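Local coordinates for Mgp-operon protein 3 (Mycoplasma pneumoniae, PDB 6RJ1) that probably acts in adhesion of the bacterium to host cells, as the extracellular P40/P90 partner of the adhesin P1, at residues 666-678 with 732-746. Numbering follows the deposited sequence.
Sequences GVTVFDALGLNFN and YLPVPYYYSANFPEA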
loop_
_atom_site.group_PDB
_atom_site.type_symbol
_atom_site.label_atom_id
_atom_site.label_comp_id
_atom_site.label_asym_id
_atom_site.label_seq_id
_atom_site.Cartn_x
_atom_site.Cartn_y
_atom_site.Cartn_z
ATOM N N GLY A 666 -0.304 -18.214 15.428
ATOM C CA GLY A 666 0.657 -18.806 14.510
ATOM C C GLY A 666 0.246 -18.743 13.052
ATOM O O GLY A 666 1.094 -18.501 12.191
ATOM N N VAL A 667 -1.056 -18.952 12.759
ATOM C CA VAL A 667 -1.577 -18.961 11.389
ATOM C C VAL A 667 -1.308 -17.615 10.676
ATOM O O VAL A 667 -0.817 -17.625 9.548
ATOM C CB VAL A 667 -3.055 -19.433 11.296
ATOM C CG1 VAL A 667 -4.020 -18.461 11.961
ATOM C CG2 VAL A 667 -3.464 -19.713 9.856
ATOM N N THR A 668 -1.543 -16.483 11.359
ATOM C CA THR A 668 -1.310 -15.133 10.827
ATOM C C THR A 668 0.187 -14.896 10.554
ATOM O O THR A 668 0.530 -14.268 9.550
ATOM C CB THR A 668 -1.945 -14.089 11.747
ATOM O OG1 THR A 668 -1.526 -14.379 13.073
ATOM C CG2 THR A 668 -3.470 -14.123 11.703
ATOM N N VAL A 669 1.068 -15.443 11.422
ATOM C CA VAL A 669 2.531 -15.390 11.282
ATOM C C VAL A 669 2.923 -16.191 10.026
ATOM O O VAL A 669 3.679 -15.700 9.193
ATOM C CB VAL A 669 3.250 -15.907 12.560
ATOM C CG1 VAL A 669 4.748 -16.071 12.341
ATOM C CG2 VAL A 669 2.986 -14.994 13.746
ATOM N N PHE A 670 2.372 -17.404 9.880
ATOM C CA PHE A 670 2.613 -18.291 8.744
ATOM C C PHE A 670 2.152 -17.685 7.417
ATOM O O PHE A 670 2.838 -17.812 6.406
ATOM C CB PHE A 670 1.968 -19.664 9.005
ATOM C CG PHE A 670 2.890 -20.648 9.690
ATOM C CD1 PHE A 670 3.348 -20.417 10.980
ATOM C CD2 PHE A 670 3.317 -21.795 9.035
ATOM C CE1 PHE A 670 4.226 -21.312 11.601
ATOM C CE2 PHE A 670 4.193 -22.690 9.656
ATOM C CZ PHE A 670 4.641 -22.444 10.937
ATOM N N ASP A 671 1.025 -16.985 7.443
ATOM C CA ASP A 671 0.429 -16.323 6.285
ATOM C C ASP A 671 1.208 -15.093 5.856
ATOM O O ASP A 671 1.259 -14.790 4.667
ATOM C CB ASP A 671 -1.018 -15.932 6.600
ATOM C CG ASP A 671 -2.028 -17.071 6.645
ATOM O OD1 ASP A 671 -1.609 -18.246 6.772
ATOM O OD2 ASP A 671 -3.231 -16.791 6.552
ATOM N N ALA A 672 1.775 -14.356 6.812
ATOM C CA ALA A 672 2.512 -13.137 6.509
ATOM C C ALA A 672 3.936 -13.419 6.082
ATOM O O ALA A 672 4.497 -12.661 5.299
ATOM C CB ALA A 672 2.502 -12.218 7.711
ATOM N N LEU A 673 4.526 -14.507 6.594
ATOM C CA LEU A 673 5.906 -14.876 6.321
ATOM C C LEU A 673 6.061 -15.938 5.220
ATOM O O LEU A 673 7.189 -16.265 4.842
ATOM C CB LEU A 673 6.569 -15.308 7.637
ATOM C CG LEU A 673 7.179 -14.212 8.527
ATOM C CD1 LEU A 673 6.121 -13.288 9.120
ATOM C CD2 LEU A 673 7.966 -14.825 9.659
ATOM N N GLY A 674 4.936 -16.417 4.686
ATOM C CA GLY A 674 4.886 -17.409 3.614
ATOM C C GLY A 674 5.484 -18.740 3.999
ATOM O O GLY A 674 6.318 -19.280 3.266
ATOM N N LEU A 675 5.063 -19.265 5.162
ATOM C CA LEU A 675 5.587 -20.491 5.736
ATOM C C LEU A 675 4.657 -21.711 5.596
ATOM O O LEU A 675 4.976 -22.791 6.094
ATOM C CB LEU A 675 5.963 -20.232 7.205
ATOM C CG LEU A 675 7.154 -19.309 7.440
ATOM C CD1 LEU A 675 7.102 -18.710 8.822
ATOM C CD2 LEU A 675 8.462 -20.048 7.250
ATOM N N ASN A 676 3.534 -21.550 4.896
ATOM C CA ASN A 676 2.591 -22.637 4.668
ATOM C C ASN A 676 2.968 -23.365 3.380
ATOM O O ASN A 676 2.969 -22.772 2.299
ATOM C CB ASN A 676 1.146 -22.121 4.640
ATOM C CG ASN A 676 0.706 -21.458 5.923
ATOM O OD1 ASN A 676 0.690 -22.071 6.993
ATOM N ND2 ASN A 676 0.333 -20.189 5.844
ATOM N N PHE A 677 3.350 -24.638 3.518
ATOM C CA PHE A 677 3.760 -25.502 2.415
ATOM C C PHE A 677 3.025 -26.811 2.530
ATOM O O PHE A 677 2.737 -27.251 3.643
ATOM C CB PHE A 677 5.279 -25.758 2.461
ATOM C CG PHE A 677 6.139 -24.560 2.133
ATOM C CD1 PHE A 677 6.473 -23.632 3.115
ATOM C CD2 PHE A 677 6.639 -24.374 0.851
ATOM C CE1 PHE A 677 7.262 -22.516 2.810
ATOM C CE2 PHE A 677 7.432 -23.260 0.545
ATOM C CZ PHE A 677 7.734 -22.333 1.528
ATOM N N ASN A 678 2.719 -27.439 1.385
ATOM C CA ASN A 678 2.048 -28.735 1.363
ATOM C C ASN A 678 3.023 -29.850 1.750
ATOM O O ASN A 678 4.242 -29.663 1.654
ATOM C CB ASN A 678 1.377 -28.999 -0.000
ATOM C CG ASN A 678 2.267 -29.000 -1.226
ATOM O OD1 ASN A 678 3.468 -29.287 -1.184
ATOM N ND2 ASN A 678 1.678 -28.700 -2.372
ATOM N N TYR A 732 0.273 -13.121 -4.293
ATOM C CA TYR A 732 0.661 -13.282 -2.905
ATOM C C TYR A 732 2.159 -13.030 -2.803
ATOM O O TYR A 732 2.965 -13.709 -3.448
ATOM C CB TYR A 732 0.256 -14.680 -2.416
ATOM C CG TYR A 732 0.766 -15.078 -1.050
ATOM C CD1 TYR A 732 0.422 -14.350 0.087
ATOM C CD2 TYR A 732 1.519 -16.237 -0.881
ATOM C CE1 TYR A 732 0.856 -14.744 1.355
ATOM C CE2 TYR A 732 1.947 -16.643 0.377
ATOM C CZ TYR A 732 1.609 -15.900 1.491
ATOM O OH TYR A 732 2.036 -16.341 2.715
ATOM N N LEU A 733 2.514 -11.999 -2.039
ATOM C CA LEU A 733 3.893 -11.576 -1.860
ATOM C C LEU A 733 4.193 -11.354 -0.361
ATOM O O LEU A 733 4.122 -10.225 0.124
ATOM C CB LEU A 733 4.126 -10.304 -2.710
ATOM C CG LEU A 733 5.547 -9.830 -2.939
ATOM C CD1 LEU A 733 6.406 -10.915 -3.554
ATOM C CD2 LEU A 733 5.549 -8.605 -3.829
ATOM N N PRO A 734 4.494 -12.437 0.389
ATOM C CA PRO A 734 4.765 -12.283 1.825
ATOM C C PRO A 734 6.146 -11.714 2.126
ATOM O O PRO A 734 6.994 -11.724 1.241
ATOM C CB PRO A 734 4.644 -13.720 2.341
ATOM C CG PRO A 734 5.073 -14.550 1.203
ATOM C CD PRO A 734 4.588 -13.854 -0.024
ATOM N N VAL A 735 6.395 -11.259 3.379
ATOM C CA VAL A 735 7.733 -10.800 3.792
ATOM C C VAL A 735 8.666 -12.016 3.887
ATOM O O VAL A 735 8.185 -13.111 4.208
ATOM C CB VAL A 735 7.785 -10.015 5.130
ATOM C CG1 VAL A 735 7.497 -8.545 4.923
ATOM C CG2 VAL A 735 6.901 -10.623 6.212
ATOM N N PRO A 736 9.992 -11.869 3.677
ATOM C CA PRO A 736 10.875 -13.024 3.859
ATOM C C PRO A 736 10.795 -13.506 5.305
ATOM O O PRO A 736 10.848 -12.695 6.229
ATOM C CB PRO A 736 12.261 -12.458 3.539
ATOM C CG PRO A 736 12.012 -11.251 2.754
ATOM C CD PRO A 736 10.769 -10.669 3.317
ATOM N N TYR A 737 10.597 -14.813 5.496
ATOM C CA TYR A 737 10.527 -15.423 6.826
ATOM C C TYR A 737 11.848 -15.238 7.557
ATOM O O TYR A 737 11.856 -15.098 8.777
ATOM C CB TYR A 737 10.169 -16.918 6.734
ATOM C CG TYR A 737 11.052 -17.718 5.801
ATOM C CD1 TYR A 737 12.239 -18.298 6.253
ATOM C CD2 TYR A 737 10.699 -17.909 4.467
ATOM C CE1 TYR A 737 13.069 -19.013 5.394
ATOM C CE2 TYR A 737 11.518 -18.635 3.601
ATOM C CZ TYR A 737 12.701 -19.187 4.070
ATOM O OH TYR A 737 13.513 -19.901 3.223
ATOM N N TYR A 738 12.958 -15.200 6.795
ATOM C CA TYR A 738 14.320 -15.056 7.312
ATOM C C TYR A 738 14.620 -13.625 7.800
ATOM O O TYR A 738 15.722 -13.371 8.287
ATOM C CB TYR A 738 15.374 -15.577 6.308
ATOM C CG TYR A 738 15.298 -14.976 4.920
ATOM C CD1 TYR A 738 15.923 -13.767 4.625
ATOM C CD2 TYR A 738 14.650 -15.645 3.885
ATOM C CE1 TYR A 738 15.875 -13.221 3.346
ATOM C CE2 TYR A 738 14.599 -15.108 2.598
ATOM C CZ TYR A 738 15.226 -13.904 2.330
ATOM O OH TYR A 738 15.160 -13.354 1.073
ATOM N N TYR A 739 13.630 -12.716 7.719
ATOM C CA TYR A 739 13.727 -11.355 8.243
ATOM C C TYR A 739 13.396 -11.399 9.732
ATOM O O TYR A 739 13.606 -10.424 10.452
ATOM C CB TYR A 739 12.771 -10.406 7.489
ATOM C CG TYR A 739 13.400 -9.691 6.313
ATOM C CD1 TYR A 739 14.498 -10.230 5.648
ATOM C CD2 TYR A 739 12.890 -8.482 5.856
ATOM C CE1 TYR A 739 15.083 -9.577 4.569
ATOM C CE2 TYR A 739 13.472 -7.816 4.776
ATOM C CZ TYR A 739 14.568 -8.371 4.135
ATOM O OH TYR A 739 15.160 -7.733 3.077
ATOM N N SER A 740 12.871 -12.551 10.184
ATOM C CA SER A 740 12.517 -12.843 11.567
ATOM C C SER A 740 13.555 -13.790 12.148
ATOM O O SER A 740 13.935 -14.771 11.499
ATOM C CB SER A 740 11.130 -13.471 11.651
ATOM O OG SER A 740 10.119 -12.528 11.349
ATOM N N ALA A 741 14.017 -13.492 13.369
ATOM C CA ALA A 741 15.022 -14.293 14.069
ATOM C C ALA A 741 14.502 -15.667 14.461
ATOM O O ALA A 741 15.207 -16.651 14.271
ATOM C CB ALA A 741 15.525 -13.548 15.297
ATOM N N ASN A 742 13.266 -15.736 14.980
ATOM C CA ASN A 742 12.652 -16.976 15.460
ATOM C C ASN A 742 11.482 -17.443 14.582
ATOM O O ASN A 742 10.419 -17.794 15.112
ATOM C CB ASN A 742 12.214 -16.804 16.938
ATOM C CG ASN A 742 11.150 -15.732 17.170
ATOM O OD1 ASN A 742 10.926 -14.831 16.341
ATOM N ND2 ASN A 742 10.469 -15.814 18.306
ATOM N N PHE A 743 11.669 -17.459 13.244
ATOM C CA PHE A 743 10.607 -17.903 12.333
ATOM C C PHE A 743 10.224 -19.372 12.599
ATOM O O PHE A 743 11.113 -20.214 12.774
ATOM C CB PHE A 743 10.942 -17.642 10.855
ATOM C CG PHE A 743 12.123 -18.399 10.293
ATOM C CD1 PHE A 743 11.945 -19.624 9.656
ATOM C CD2 PHE A 743 13.404 -17.862 10.349
ATOM C CE1 PHE A 743 13.032 -20.316 9.124
ATOM C CE2 PHE A 743 14.491 -18.550 9.808
ATOM C CZ PHE A 743 14.298 -19.773 9.200
ATOM N N PRO A 744 8.915 -19.679 12.730
ATOM C CA PRO A 744 8.522 -21.064 13.030
ATOM C C PRO A 744 8.533 -21.998 11.817
ATOM O O PRO A 744 8.725 -21.550 10.686
ATOM C CB PRO A 744 7.126 -20.913 13.657
ATOM C CG PRO A 744 6.730 -19.474 13.464
ATOM C CD PRO A 744 7.736 -18.807 12.595
ATOM N N GLU A 745 8.354 -23.305 12.062
ATOM C CA GLU A 745 8.323 -24.322 11.013
ATOM C C GLU A 745 7.365 -25.442 11.368
ATOM O O GLU A 745 7.416 -25.962 12.483
ATOM C CB GLU A 745 9.733 -24.841 10.646
ATOM C CG GLU A 745 10.777 -24.789 11.757
ATOM C CD GLU A 745 12.218 -24.651 11.297
ATOM O OE1 GLU A 745 13.079 -25.405 11.807
ATOM O OE2 GLU A 745 12.489 -23.787 10.431
ATOM N N ALA A 746 6.458 -25.778 10.436
ATOM C CA ALA A 746 5.445 -26.818 10.623
ATOM C C ALA A 746 5.947 -28.197 10.211
ATOM O O ALA A 746 6.577 -28.342 9.161
ATOM C CB ALA A 746 4.179 -26.465 9.857
HETATM O O HOH W 1 8.884 -15.585 2.810
#
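Leu673, near the C-terminal end of helix 666-673, packs into the concave side of segment 732-746. Its CB lies 4.0 Å from CB of Tyr737, CD1 is directed at CG2 of Val735, and CD2 approaches OG of Ser740 at 3.6 Å, a hydroxyl whose hydrogen bond goes to Ser774. A water extends this contact through the backbone, donating to Leu673 O and accepting from Tyr737 N.

Further along the loop, Pro744 sits against three side chains. Phe670 CE1 meets Pro744 CB at 3.6 Å, while CE2 on the other flank of the ring touches CB of Ala746, so the ring tip spans both residues. Leu675 crosses Pro744 at about a right angle, CD1 to CD 3.8 Å; its CD2 turns instead to Tyr737 CB. A chi1 of 171° sets Val669 CG1 anti to the backbone N, where it meets Pro744 CD at 4.1 Å.

Two hydrogen bonds tie the end of strand 723-732 and the loop's start to helix carbonyls. Tyr732 OH donates to Asp671 O (2.6 Å) from above the carbonyl plane, and Val735 N reaches Ala672 O (3.0 Å), an acceptor shared with Gln692. Gly674, with positive phi, and the 6→1 bond from Leu675 N to Phe670 O (2.9 Å) turn the chain out of the helix. The loop thus wraps a helix terminus in a region matched to the MgpC adhesin family, which is grouped with beta-propellers.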